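Local structure of archaemetzincin (Archaeoglobus fulgidus, 3ZVS) at residues 1-6 against 26-31; 62-67 against 117-122; 71-76 against 91-96. The protein probably cleaves peptide bonds as a zinc-dependent metalloprotease of the metzincin type, although its natural substrate is unknown. All coordinates share one frame; numbering follows the deposited sequence.

Interaction 1. Residues 1-6 against 26-31; sequences MKIYIQ and FNAEVF
Tyr-4 and Phe-31 stand side by side on one face of a parallel strand pair, pointing the same way. Each has CG anti to its carbonyl carbon (chi1 -62° and -63°), which lifts both rings off the sheet in step. Their planes are only 13° apart but slid past one another, with centroids 4.8 Å apart, and the rings barely overlap; Phe-31 CD1 sits over one face of the tyrosine ring near its rim, 3.6 Å from Tyr-4 CE2. The phenyl group also meets the aliphatic part of Lys-2, whose CD lies 3.5 Å from Phe-31 CE1. Beyond CD the lysine bends at its last torsion, and NZ forms a long salt bridge (3.5 Å) with OE1 of the extended Glu-29. On the face of Ile-3 and Val-30 the side-chain contacts are apolar, and Ile-5 CD1 touches Val-30 CG1 at 3.6 Å. At the start of the strands Ile-3 CD1 reaches both Ala-28 CB and Phe-26 CD2, each 3.8 Å away, and Met-1 SD slants onto the Phe-26 ring in a Met-aromatic contact. Four main-chain bonds join the strands: Met-1 O accepts from Glu-29 N, Ile-3 N gives to Glu-29 O, Ile-3 O accepts from Phe-31 N, and Ile-5 N closes on Phe-31 O. A water bridges Met-1 N and Asn-27 O. Replacing Tyr-4 by alanine would remove the ring beside Phe-31, which would probably keep Lys-2 as a neighbour but be less restrained in its rotation. The strands belong to a beta-alpha-beta unit, and the chemistry divides by face: aliphatic side chains, with Phe-26 and Met-1 at one end, pack on the side of helix 12-26, while the ring pair and the Lys-2 chain cover the other, where the exposed salt bridge is likely to add only modestly.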
ATOM      1  N   MET A   1     -16.130  -6.972   5.043  1.00 30.93           N
ATOM      2  CA  MET A   1     -15.194  -5.973   4.458  1.00 22.04           C
ATOM      3  C   MET A   1     -14.900  -6.339   3.008  1.00 19.81           C
ATOM      4  O   MET A   1     -14.717  -7.502   2.664  1.00 20.29           O
ATOM      5  CB  MET A   1     -13.896  -5.945   5.271  1.00 25.70           C
ATOM      6  CG  MET A   1     -12.853  -4.964   4.780  1.00 29.63           C
ATOM      7  SD  MET A   1     -11.230  -5.209   5.544  1.00 25.85           S
ATOM      8  CE  MET A   1     -11.618  -5.066   7.285  1.00 34.50           C
ATOM      9  N   LYS A   2     -14.833  -5.305   2.171  1.00 21.84           N
ATOM     10  CA  LYS A   2     -14.456  -5.462   0.762  1.00 19.40           C
ATOM     11  C   LYS A   2     -13.208  -4.634   0.509  1.00 16.77           C
ATOM     12  O   LYS A   2     -13.086  -3.535   1.047  1.00 18.03           O
ATOM     13  CB  LYS A   2     -15.575  -4.979  -0.171  1.00 20.87           C
ATOM     14  CG  LYS A   2     -16.913  -5.625   0.152  1.00 27.86           C
ATOM     15  CD  LYS A   2     -17.832  -5.742  -1.051  1.00 37.72           C
ATOM     16  CE  LYS A   2     -19.279  -6.027  -0.641  1.00 51.77           C
ATOM     17  NZ  LYS A   2     -19.383  -7.093   0.407  1.00 67.54           N
ATOM     18  N   ILE A   3     -12.277  -5.182  -0.260  1.00 14.22           N
ATOM     19  CA  ILE A   3     -11.070  -4.449  -0.645  1.00 12.62           C
ATOM     20  C   ILE A   3     -11.036  -4.456  -2.165  1.00 13.81           C
ATOM     21  O   ILE A   3     -11.091  -5.523  -2.777  1.00 14.96           O
ATOM     22  CB  ILE A   3      -9.789  -5.135  -0.124  1.00 15.38           C
ATOM     23  CG1 ILE A   3      -9.826  -5.222   1.408  1.00 16.60           C
ATOM     24  CG2 ILE A   3      -8.541  -4.405  -0.638  1.00 15.45           C
ATOM     25  CD1 ILE A   3      -8.761  -6.094   2.022  1.00 16.25           C
ATOM     26  N   TYR A   4     -10.946  -3.259  -2.739  1.00 14.11           N
ATOM     27  CA  TYR A   4     -10.852  -3.063  -4.183  1.00 13.48           C
ATOM     28  C   TYR A   4      -9.426  -2.680  -4.482  1.00 13.28           C
ATOM     29  O   TYR A   4      -8.946  -1.653  -4.005  1.00 15.55           O
ATOM     30  CB  TYR A   4     -11.797  -1.944  -4.625  1.00 14.42           C
ATOM     31  CG  TYR A   4     -13.240  -2.286  -4.346  1.00 18.26           C
ATOM     32  CD1 TYR A   4     -13.800  -2.036  -3.110  1.00 19.46           C
ATOM     33  CD2 TYR A   4     -14.032  -2.884  -5.316  1.00 20.21           C
ATOM     34  CE1 TYR A   4     -15.106  -2.354  -2.846  1.00 17.94           C
ATOM     35  CE2 TYR A   4     -15.351  -3.216  -5.056  1.00 22.54           C
ATOM     36  CZ  TYR A   4     -15.878  -2.937  -3.826  1.00 24.08           C
ATOM     37  OH  TYR A   4     -17.195  -3.269  -3.562  1.00 29.75           O
ATOM     38  N   ILE A   5      -8.729  -3.496  -5.255  1.00 12.46           N
ATOM     39  CA  ILE A   5      -7.388  -3.175  -5.708  1.00 10.61           C
ATOM     40  C   ILE A   5      -7.476  -2.474  -7.047  1.00 13.41           C
ATOM     41  O   ILE A   5      -8.037  -2.995  -7.998  1.00 12.90           O
ATOM     42  CB  ILE A   5      -6.518  -4.439  -5.851  1.00 10.47           C
ATOM     43  CG1 ILE A   5      -6.438  -5.209  -4.534  1.00 13.21           C
ATOM     44  CG2 ILE A   5      -5.125  -4.117  -6.338  1.00 12.95           C
ATOM     45  CD1 ILE A   5      -5.964  -6.637  -4.698  1.00 16.47           C
ATOM     46  N   GLN A   6      -6.918  -1.276  -7.104  1.00 12.43           N
ATOM     47  CA  GLN A   6      -6.875  -0.485  -8.320  1.00 11.29           C
ATOM     48  C   GLN A   6      -5.435  -0.473  -8.861  1.00 10.05           C
ATOM     49  O   GLN A   6      -4.569   0.267  -8.367  1.00 10.38           O
ATOM     50  CB  GLN A   6      -7.323   0.970  -8.058  1.00 12.98           C
ATOM     51  CG  GLN A   6      -7.161   1.880  -9.277  1.00 12.80           C
ATOM     52  CD  GLN A   6      -7.994   1.399 -10.439  1.00 13.60           C
ATOM     53  OE1 GLN A   6      -9.229   1.409 -10.378  1.00 19.32           O
ATOM     54  NE2 GLN A   6      -7.349   0.949 -11.478  1.00 14.07           N
ATOM     55  N   PHE A  26      -7.400 -10.217   5.909  1.00 15.83           N
ATOM     56  CA  PHE A  26      -8.433  -9.284   6.329  1.00 16.08           C
ATOM     57  C   PHE A  26      -9.823  -9.906   6.444  1.00 19.57           C
ATOM     58  O   PHE A  26     -10.781  -9.207   6.755  1.00 19.38           O
ATOM     59  CB  PHE A  26      -8.447  -8.069   5.396  1.00 17.98           C
ATOM     60  CG  PHE A  26      -7.280  -7.184   5.591  1.00 15.10           C
ATOM     61  CD1 PHE A  26      -7.185  -6.385   6.723  1.00 16.53           C
ATOM     62  CD2 PHE A  26      -6.255  -7.182   4.683  1.00 12.23           C
ATOM     63  CE1 PHE A  26      -6.109  -5.562   6.908  1.00 14.78           C
ATOM     64  CE2 PHE A  26      -5.144  -6.350   4.870  1.00 12.13           C
ATOM     65  CZ  PHE A  26      -5.085  -5.536   6.011  1.00 13.68           C
ATOM     66  N   ASN A  27      -9.905 -11.207   6.193  1.00 20.97           N
ATOM     67  CA  ASN A  27     -11.178 -11.911   6.067  1.00 19.87           C
ATOM     68  C   ASN A  27     -12.094 -11.088   5.188  1.00 26.78           C
ATOM     69  O   ASN A  27     -13.202 -10.714   5.584  1.00 26.16           O
ATOM     70  CB  ASN A  27     -11.816 -12.132   7.448  1.00 25.00           C
ATOM     71  CG  ASN A  27     -13.009 -13.096   7.410  1.00 37.33           C
ATOM     72  OD1 ASN A  27     -13.005 -14.107   6.688  1.00 40.23           O
ATOM     73  ND2 ASN A  27     -14.035 -12.787   8.214  1.00 42.50           N
ATOM     74  N   ALA A  28     -11.599 -10.757   3.992  1.00 18.31           N
ATOM     75  CA  ALA A  28     -12.294  -9.812   3.131  1.00 18.67           C
ATOM     76  C   ALA A  28     -12.550 -10.405   1.751  1.00 17.09           C
ATOM     77  O   ALA A  28     -11.866 -11.333   1.328  1.00 23.01           O
ATOM     78  CB  ALA A  28     -11.476  -8.526   3.001  1.00 21.79           C
ATOM     79  N   GLU A  29     -13.549  -9.850   1.079  1.00 21.95           N
ATOM     80  CA  GLU A  29     -13.772 -10.126  -0.332  1.00 20.78           C
ATOM     81  C   GLU A  29     -12.923  -9.105  -1.077  1.00 18.45           C
ATOM     82  O   GLU A  29     -13.041  -7.900  -0.824  1.00 19.69           O
ATOM     83  CB  GLU A  29     -15.234  -9.938  -0.677  1.00 25.21           C
ATOM     84  CG  GLU A  29     -15.575 -10.340  -2.088  1.00 33.05           C
ATOM     85  CD  GLU A  29     -17.052 -10.165  -2.396  1.00 46.04           C
ATOM     86  OE1 GLU A  29     -17.763  -9.509  -1.599  1.00 39.92           O
ATOM     87  OE2 GLU A  29     -17.493 -10.678  -3.446  1.00 47.40           O
ATOM     88  N   VAL A  30     -12.067  -9.599  -1.959  1.00 17.79           N
ATOM     89  CA  VAL A  30     -11.160  -8.733  -2.714  1.00 15.49           C
ATOM     90  C   VAL A  30     -11.558  -8.701  -4.186  1.00 18.60           C
ATOM     91  O   VAL A  30     -11.878  -9.724  -4.791  1.00 19.12           O
ATOM     92  CB  VAL A  30      -9.727  -9.234  -2.543  1.00 19.66           C
ATOM     93  CG1 VAL A  30      -8.778  -8.391  -3.323  1.00 22.60           C
ATOM     94  CG2 VAL A  30      -9.346  -9.225  -1.030  1.00 19.90           C
ATOM     95  N   PHE A  31     -11.524  -7.500  -4.744  1.00 15.68           N
ATOM     96  CA  PHE A  31     -11.924  -7.235  -6.111  1.00 15.53           C
ATOM     97  C   PHE A  31     -10.715  -6.630  -6.778  1.00 16.42           C
ATOM     98  O   PHE A  31     -10.043  -5.793  -6.193  1.00 18.37           O
ATOM     99  CB  PHE A  31     -13.083  -6.246  -6.164  1.00 16.06           C
ATOM    100  CG  PHE A  31     -14.333  -6.745  -5.500  1.00 19.25           C
ATOM    101  CD1 PHE A  31     -14.522  -6.577  -4.140  1.00 22.34           C
ATOM    102  CD2 PHE A  31     -15.295  -7.403  -6.232  1.00 22.20           C
ATOM    103  CE1 PHE A  31     -15.666  -7.048  -3.529  1.00 26.85           C
ATOM    104  CE2 PHE A  31     -16.440  -7.883  -5.627  1.00 28.89           C
ATOM    105  CZ  PHE A  31     -16.622  -7.704  -4.274  1.00 30.63           C
TER
HETATM  106  O   HOH W   1     -15.785  -9.888   5.055  1.00 34.46           O

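Interaction 2. Residues 62-67 against 117-122; sequences IKVTLG and HEIGHV. With ZN (zinc ion), chain D.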
ATOM      1  N   ILE A  62     -14.521   4.368  -2.007  1.00 20.45           N
ATOM      2  CA  ILE A  62     -15.262   3.190  -1.627  1.00 20.85           C
ATOM      3  C   ILE A  62     -14.378   2.382  -0.693  1.00 20.18           C
ATOM      4  O   ILE A  62     -13.314   1.918  -1.078  1.00 21.55           O
ATOM      5  CB  ILE A  62     -15.636   2.378  -2.863  1.00 23.83           C
ATOM      6  CG1 ILE A  62     -16.517   3.239  -3.786  1.00 26.96           C
ATOM      7  CG2 ILE A  62     -16.326   1.107  -2.446  1.00 23.98           C
ATOM      8  CD1 ILE A  62     -16.753   2.628  -5.126  1.00 30.49           C
ATOM      9  N   LYS A  63     -14.812   2.214   0.544  1.00 18.30           N
ATOM     10  CA  LYS A  63     -13.990   1.534   1.536  1.00 17.56           C
ATOM     11  C   LYS A  63     -13.991   0.037   1.280  1.00 18.91           C
ATOM     12  O   LYS A  63     -15.075  -0.563   1.191  1.00 21.86           O
ATOM     13  CB  LYS A  63     -14.544   1.821   2.939  1.00 23.63           C
ATOM     14  CG  LYS A  63     -13.694   1.288   4.076  1.00 23.94           C
ATOM     15  CD  LYS A  63     -14.226   1.755   5.452  1.00 32.78           C
ATOM     16  CE  LYS A  63     -13.265   1.450   6.608  1.00 42.22           C
ATOM     17  NZ  LYS A  63     -12.722   2.704   7.253  1.00 33.24           N
ATOM     18  N   VAL A  64     -12.838  -0.630   1.146  1.00 16.61           N
ATOM     19  CA  VAL A  64     -11.491  -0.078   1.086  1.00 14.18           C
ATOM     20  C   VAL A  64     -11.006  -0.129  -0.366  1.00 14.67           C
ATOM     21  O   VAL A  64     -11.159  -1.151  -1.020  1.00 14.60           O
ATOM     22  CB  VAL A  64     -10.507  -0.952   1.904  1.00 13.52           C
ATOM     23  CG1 VAL A  64      -9.052  -0.487   1.735  1.00 15.79           C
ATOM     24  CG2 VAL A  64     -10.886  -0.967   3.387  1.00 17.32           C
ATOM     25  N   THR A  65     -10.436   0.966  -0.861  1.00 12.71           N
ATOM     26  CA  THR A  65      -9.831   0.976  -2.184  1.00 12.47           C
ATOM     27  C   THR A  65      -8.352   1.282  -2.058  1.00 11.01           C
ATOM     28  O   THR A  65      -7.969   2.312  -1.514  1.00 13.88           O
ATOM     29  CB  THR A  65     -10.525   1.994  -3.117  1.00 15.05           C
ATOM     30  OG1 THR A  65     -11.881   1.591  -3.306  1.00 16.82           O
ATOM     31  CG2 THR A  65      -9.808   2.065  -4.467  1.00 15.31           C
ATOM     32  N   LEU A  66      -7.541   0.344  -2.538  1.00 11.56           N
ATOM     33  CA  LEU A  66      -6.084   0.451  -2.511  1.00 11.27           C
ATOM     34  C   LEU A  66      -5.545   0.546  -3.925  1.00  9.57           C
ATOM     35  O   LEU A  66      -5.616  -0.407  -4.694  1.00 11.08           O
ATOM     36  CB  LEU A  66      -5.445  -0.761  -1.837  1.00 11.76           C
ATOM     37  CG  LEU A  66      -3.908  -0.761  -1.819  1.00  9.80           C
ATOM     38  CD1 LEU A  66      -3.326   0.298  -0.897  1.00 11.15           C
ATOM     39  CD2 LEU A  66      -3.369  -2.146  -1.432  1.00 11.84           C
ATOM     40  N   GLY A  67      -5.003   1.714  -4.266  1.00  9.56           N
ATOM     41  CA  GLY A  67      -4.281   1.882  -5.514  1.00  8.73           C
ATOM     42  C   GLY A  67      -2.890   1.317  -5.356  1.00 11.17           C
ATOM     43  O   GLY A  67      -2.289   1.449  -4.281  1.00 13.09           O
ATOM     44  N   HIS A 117      -0.014  -2.845   5.589  1.00  9.30           N
ATOM     45  CA  HIS A 117       0.229  -1.609   6.354  1.00 10.43           C
ATOM     46  C   HIS A 117      -0.731  -0.488   5.924  1.00 10.07           C
ATOM     47  O   HIS A 117      -1.369   0.178   6.720  1.00  9.57           O
ATOM     48  CB  HIS A 117       1.684  -1.196   6.146  1.00 10.32           C
ATOM     49  CG  HIS A 117       2.072   0.036   6.887  1.00  9.69           C
ATOM     50  ND1 HIS A 117       2.664  -0.002   8.136  1.00  8.95           N
ATOM     51  CD2 HIS A 117       1.933   1.356   6.581  1.00 10.64           C
ATOM     52  CE1 HIS A 117       2.903   1.237   8.547  1.00  8.37           C
ATOM     53  NE2 HIS A 117       2.474   2.078   7.618  1.00 10.68           N
ATOM     54  N   GLU A 118      -0.808  -0.256   4.615  1.00  9.48           N
ATOM     55  CA  GLU A 118      -1.672   0.804   4.113  1.00  8.67           C
ATOM     56  C   GLU A 118      -3.140   0.539   4.443  1.00 10.76           C
ATOM     57  O   GLU A 118      -3.878   1.423   4.839  1.00 11.02           O
ATOM     58  CB  GLU A 118      -1.489   0.965   2.593  1.00 10.41           C
ATOM     59  CG  GLU A 118      -0.133   1.520   2.194  1.00 10.95           C
ATOM     60  CD  GLU A 118       0.248   2.771   2.932  1.00 10.89           C
ATOM     61  OE1 GLU A 118      -0.621   3.666   3.113  1.00 12.00           O
ATOM     62  OE2 GLU A 118       1.406   2.886   3.362  1.00 12.43           O
ATOM     63  N   ILE A 119      -3.586  -0.676   4.239  1.00  9.85           N
ATOM     64  CA  ILE A 119      -4.978  -1.012   4.503  1.00 10.67           C
ATOM     65  C   ILE A 119      -5.257  -0.871   6.010  1.00 11.97           C
ATOM     66  O   ILE A 119      -6.300  -0.394   6.397  1.00 11.44           O
ATOM     67  CB  ILE A 119      -5.326  -2.427   3.957  1.00  9.90           C
ATOM     68  CG1 ILE A 119      -5.319  -2.428   2.434  1.00 12.15           C
ATOM     69  CG2 ILE A 119      -6.678  -2.902   4.447  1.00 12.13           C
ATOM     70  CD1 ILE A 119      -5.163  -3.820   1.865  1.00 14.95           C
ATOM     71  N   GLY A 120      -4.299  -1.245   6.849  1.00 11.24           N
ATOM     72  CA  GLY A 120      -4.460  -1.052   8.279  1.00 11.38           C
ATOM     73  C   GLY A 120      -4.743   0.399   8.613  1.00 11.29           C
ATOM     74  O   GLY A 120      -5.579   0.665   9.479  1.00 12.26           O
ATOM     75  N   HIS A 121      -4.042   1.331   7.978  1.00 10.64           N
ATOM     76  CA  HIS A 121      -4.365   2.745   8.178  1.00 10.58           C
ATOM     77  C   HIS A 121      -5.790   3.089   7.760  1.00 13.18           C
ATOM     78  O   HIS A 121      -6.476   3.826   8.463  1.00 12.93           O
ATOM     79  CB  HIS A 121      -3.456   3.654   7.370  1.00  9.93           C
ATOM     80  CG  HIS A 121      -2.053   3.820   7.889  1.00  8.80           C
ATOM     81  ND1 HIS A 121      -1.742   4.131   9.197  1.00 10.28           N
ATOM     82  CD2 HIS A 121      -0.876   3.816   7.222  1.00  9.37           C
ATOM     83  CE1 HIS A 121      -0.427   4.308   9.302  1.00 10.25           C
ATOM     84  NE2 HIS A 121       0.119   4.101   8.118  1.00 10.16           N
ATOM     85  N   VAL A 122      -6.262   2.551   6.626  1.00 11.57           N
ATOM     86  CA  VAL A 122      -7.632   2.845   6.205  1.00 12.81           C
ATOM     87  C   VAL A 122      -8.628   2.349   7.267  1.00 13.37           C
ATOM     88  O   VAL A 122      -9.661   2.991   7.499  1.00 14.96           O
ATOM     89  CB  VAL A 122      -7.972   2.252   4.811  1.00 13.10           C
ATOM     90  CG1 VAL A 122      -9.393   2.647   4.411  1.00 15.88           C
ATOM     91  CG2 VAL A 122      -6.983   2.749   3.773  1.00 14.14           C
TER
HETATM   92 ZN    ZN D1159       2.160   4.122   7.789  1.00 10.42          ZN
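Leu-66 reaches from its strand to Glu-118 and Ile-119 on the helix carrying the catalytic zinc. Its CB already points toward the helix, and with CG anti to the backbone N (chi1 177°) the chain continues outward and forks at CG. One branch ends at CD1, 4.0 Å from Glu-118 CB; the other ends at CD2, 4.1 Å from Ile-119 CD1. The leucine crosses both helix side chains at about a right angle. Glu-118 offers it only this CB, because the glutamate bends at chi2 (-51°) and carries its carboxylate away. Two residues earlier Val-64, which follows a cis peptide bond, sets CG2 4.0 Å from Val-122 CG1, the two valines crossing obliquely. The one polar link is from Lys-63 NZ to Val-122 O, 3.1 Å long, with NZ 36° out of the carbonyl plane; NZ has its stronger hydrogen bond to Gly-89 O. The apolar side of the helix thereby rests on the sheet, while His-117 and His-121 lie on another side, away from residues 62-67, and each binds the zinc through NE2 at 2.1 Å. Their ND1 atoms are held by Val-133 O and Leu-125 O, and His-127 is the third protein ligand. A helix bearing HExxH, its glutamate probably the proton acceptor, followed after the helix by a third histidine in the extended HExxHxxGxxH sequence, is characteristic of the metzincin zinc site.

Interaction 3. Residues 71-76 against 91-96; sequences KDIYAK and RAVLSV
Ser-95 and Ile-73 face each other where a short strand of a small three-stranded sheet passes the end of strand 91-95. Ile-73 places CG1 between its backbone N and carbonyl carbon (chi1 62°), a crowded position, and from there extends over the serine: CG1 is 3.6 Å and CD1 3.7 Å from Ser-95 CB. Continuing the same way, CD1 comes within 4.3 Å of Val-93 CG1. Val-93 and Ser-95 both direct CB toward residues 71-76, whereas Leu-94 between them has its CB turned away; its side chain touches Glu-114 and Ala-115 of helix 104-122. Ile-55 of helix 52-58 touches Ile-73 and Val-93 alike and joins the apolar cluster. The serine hydroxyl goes elsewhere. With OG anti to the backbone N (chi1 170°), it donates a short 2.6 Å hydrogen bond to Lys-71 O, approaching from 42° above the carbonyl plane, and it accepts a hydrogen bond from Phe-97 N. The Asp-72 carboxylate bonds to Gln-49 NE2 and forms a salt bridge with Arg-98, while Lys-71 NZ binds a malonate ion, probably from the crystallisation liquor. No backbone-to-backbone hydrogen bond joins the two segments, which meet through Ile-73, Val-93 and Ser-95. In this buried seam Ser-95 does two jobs, its CB packed against Ile-73 and its OG, donor and acceptor at once, gripping the main-chain carbonyl of Lys-71.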
ATOM      1  N   LYS A  71       5.309   2.999  -9.960  1.00  8.17           N
ATOM      2  CA  LYS A  71       5.975   4.291 -10.026  1.00  8.44           C
ATOM      3  C   LYS A  71       6.370   4.737  -8.621  1.00  8.79           C
ATOM      4  O   LYS A  71       5.639   4.522  -7.655  1.00  8.82           O
ATOM      5  CB  LYS A  71       5.037   5.358 -10.632  1.00  9.53           C
ATOM      6  CG  LYS A  71       4.581   5.093 -12.054  1.00  9.88           C
ATOM      7  CD  LYS A  71       5.693   5.244 -13.084  1.00 10.47           C
ATOM      8  CE  LYS A  71       5.069   5.131 -14.469  1.00 13.67           C
ATOM      9  NZ  LYS A  71       6.098   5.442 -15.487  1.00 12.78           N
ATOM     10  N   ASP A  72       7.517   5.399  -8.517  1.00  8.48           N
ATOM     11  CA  ASP A  72       7.938   6.012  -7.249  1.00  8.45           C
ATOM     12  C   ASP A  72       6.981   7.154  -6.920  1.00  9.21           C
ATOM     13  O   ASP A  72       6.631   7.995  -7.783  1.00  9.56           O
ATOM     14  CB  ASP A  72       9.381   6.539  -7.395  1.00  9.80           C
ATOM     15  CG  ASP A  72      10.089   6.800  -6.080  1.00  9.87           C
ATOM     16  OD1 ASP A  72       9.767   6.151  -5.081  1.00  9.81           O
ATOM     17  OD2 ASP A  72      11.007   7.657  -6.103  1.00 10.34           O
ATOM     18  N   ILE A  73       6.580   7.215  -5.656  1.00  9.23           N
ATOM     19  CA  ILE A  73       5.724   8.264  -5.140  1.00  9.10           C
ATOM     20  C   ILE A  73       6.328   9.005  -3.951  1.00 10.12           C
ATOM     21  O   ILE A  73       7.219   8.524  -3.265  1.00 10.13           O
ATOM     22  CB  ILE A  73       4.321   7.721  -4.750  1.00  8.98           C
ATOM     23  CG1 ILE A  73       4.413   6.676  -3.625  1.00  9.30           C
ATOM     24  CG2 ILE A  73       3.638   7.069  -5.991  1.00 10.15           C
ATOM     25  CD1 ILE A  73       3.084   6.143  -3.147  1.00  9.50           C
ATOM     26  N   TYR A  74       5.842  10.224  -3.769  1.00  9.13           N
ATOM     27  CA  TYR A  74       6.236  11.071  -2.644  1.00 10.37           C
ATOM     28  C   TYR A  74       5.004  11.830  -2.153  1.00 10.25           C
ATOM     29  O   TYR A  74       3.979  11.844  -2.786  1.00 11.00           O
ATOM     30  CB  TYR A  74       7.319  12.084  -3.090  1.00 12.20           C
ATOM     31  CG  TYR A  74       6.717  13.269  -3.829  1.00 13.55           C
ATOM     32  CD1 TYR A  74       6.304  13.155  -5.143  1.00 12.12           C
ATOM     33  CD2 TYR A  74       6.550  14.496  -3.207  1.00 14.32           C
ATOM     34  CE1 TYR A  74       5.716  14.224  -5.828  1.00 12.41           C
ATOM     35  CE2 TYR A  74       5.959  15.548  -3.865  1.00 14.10           C
ATOM     36  CZ  TYR A  74       5.548  15.408  -5.168  1.00 11.98           C
ATOM     37  OH  TYR A  74       4.944  16.445  -5.850  1.00 16.22           O
ATOM     38  N   ALA A  75       5.107  12.410  -0.956  1.00 11.86           N
ATOM     39  CA  ALA A  75       4.095  13.327  -0.436  1.00 14.68           C
ATOM     40  C   ALA A  75       4.849  14.537   0.108  1.00 18.16           C
ATOM     41  O   ALA A  75       6.069  14.517   0.248  1.00 15.62           O
ATOM     42  CB  ALA A  75       3.306  12.688   0.631  1.00 16.57           C
ATOM     43  N   LYS A  76       4.121  15.611   0.347  1.00 16.66           N
ATOM     44  CA  LYS A  76       4.752  16.842   0.783  1.00 21.15           C
ATOM     45  C   LYS A  76       5.742  16.606   1.918  1.00 14.40           C
ATOM     46  O   LYS A  76       5.437  15.923   2.889  1.00 15.42           O
ATOM     47  CB  LYS A  76       3.695  17.804   1.276  1.00 26.35           C
ATOM     48  CG  LYS A  76       4.291  19.080   1.851  1.00 28.87           C
ATOM     49  CD  LYS A  76       3.217  20.143   2.097  1.00 33.47           C
ATOM     50  CE  LYS A  76       1.939  19.526   2.645  1.00 37.59           C
ATOM     51  NZ  LYS A  76       2.061  19.120   4.058  1.00 49.16           N
ATOM     52  N   ARG A  91      -9.620   5.215   1.292  1.00 12.85           N
ATOM     53  CA  ARG A  91      -8.638   5.050   0.213  1.00 12.64           C
ATOM     54  C   ARG A  91      -7.193   5.030   0.704  1.00 12.23           C
ATOM     55  O   ARG A  91      -6.840   5.704   1.676  1.00 13.14           O
ATOM     56  CB  ARG A  91      -8.761   6.222  -0.780  1.00 15.37           C
ATOM     57  CG  ARG A  91     -10.084   6.264  -1.492  1.00 16.99           C
ATOM     58  CD  ARG A  91     -10.214   7.537  -2.294  1.00 16.22           C
ATOM     59  NE  ARG A  91     -10.491   8.683  -1.451  1.00 18.57           N
ATOM     60  CZ  ARG A  91     -10.997   9.828  -1.900  1.00 24.75           C
ATOM     61  NH1 ARG A  91     -11.285   9.951  -3.179  1.00 22.18           N
ATOM     62  NH2 ARG A  91     -11.211  10.843  -1.065  1.00 31.71           N
ATOM     63  N   ALA A  92      -6.346   4.264   0.016  1.00 11.67           N
ATOM     64  CA  ALA A  92      -4.903   4.323   0.202  1.00 10.04           C
ATOM     65  C   ALA A  92      -4.220   4.053  -1.107  1.00  8.12           C
ATOM     66  O   ALA A  92      -4.861   3.554  -2.059  1.00 10.62           O
ATOM     67  CB  ALA A  92      -4.439   3.310   1.249  1.00 13.17           C
ATOM     68  N   VAL A  93      -2.940   4.375  -1.162  1.00 10.14           N
ATOM     69  CA  VAL A  93      -2.081   4.056  -2.271  1.00 11.08           C
ATOM     70  C   VAL A  93      -0.798   3.433  -1.733  1.00  9.32           C
ATOM     71  O   VAL A  93      -0.273   3.814  -0.693  1.00  9.91           O
ATOM     72  CB  VAL A  93      -1.807   5.290  -3.161  1.00 12.39           C
ATOM     73  CG1 VAL A  93      -1.103   6.351  -2.398  1.00 16.57           C
ATOM     74  CG2 VAL A  93      -0.989   4.902  -4.395  1.00 14.99           C
ATOM     75  N   LEU A  94      -0.341   2.418  -2.443  1.00  9.59           N
ATOM     76  CA  LEU A  94       0.931   1.748  -2.214  1.00  8.97           C
ATOM     77  C   LEU A  94       1.792   1.868  -3.480  1.00  8.46           C
ATOM     78  O   LEU A  94       1.302   1.607  -4.580  1.00  9.40           O
ATOM     79  CB  LEU A  94       0.676   0.263  -1.960  1.00  9.09           C
ATOM     80  CG  LEU A  94       1.909  -0.637  -1.990  1.00 11.13           C
ATOM     81  CD1 LEU A  94       2.895  -0.365  -0.859  1.00 10.32           C
ATOM     82  CD2 LEU A  94       1.475  -2.113  -1.959  1.00 10.62           C
ATOM     83  N   SER A  95       3.060   2.185  -3.337  1.00  8.95           N
ATOM     84  CA  SER A  95       4.019   2.039  -4.424  1.00  7.60           C
ATOM     85  C   SER A  95       4.984   0.914  -4.099  1.00  9.08           C
ATOM     86  O   SER A  95       5.517   0.831  -2.975  1.00  9.86           O
ATOM     87  CB  SER A  95       4.847   3.273  -4.623  1.00  8.58           C
ATOM     88  OG  SER A  95       5.904   2.997  -5.518  1.00  9.30           O
ATOM     89  N   VAL A  96       5.226   0.059  -5.079  1.00  8.43           N
ATOM     90  CA  VAL A  96       6.145  -1.043  -4.902  1.00  7.86           C
ATOM     91  C   VAL A  96       7.545  -0.673  -5.435  1.00  8.95           C
ATOM     92  O   VAL A  96       8.502  -1.448  -5.349  1.00  9.54           O
ATOM     93  CB  VAL A  96       5.606  -2.340  -5.560  1.00  9.29           C
ATOM     94  CG1 VAL A  96       4.304  -2.761  -4.936  1.00  9.55           C
ATOM     95  CG2 VAL A  96       5.459  -2.141  -7.061  1.00 10.43           C
TER

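All three contacts reach the five-stranded sheet, through strands 2-7, 65-69 and 91-95. Interaction 1 joins interaction 2, centres 9 Å apart, through a probable hydrogen bond of Tyr-4 N to Val-64 O at 2.7 Å, and Phe-26 CZ packs 3.5 Å from Ile-119 CG2. Interaction 3 lies about 12 Å from interaction 2 between centres; there Leu-94 N and Gly-67 O, 2.8 Å apart, probably form a hydrogen bond that continues the sheet. Interactions 1 and 3, with centres 19 Å apart, do not touch. The side chains of Leu-94 and Phe-26 come within about 4 and 8 Å of that of Glu-118, and lie about 10 and 12 Å from the catalytic zinc.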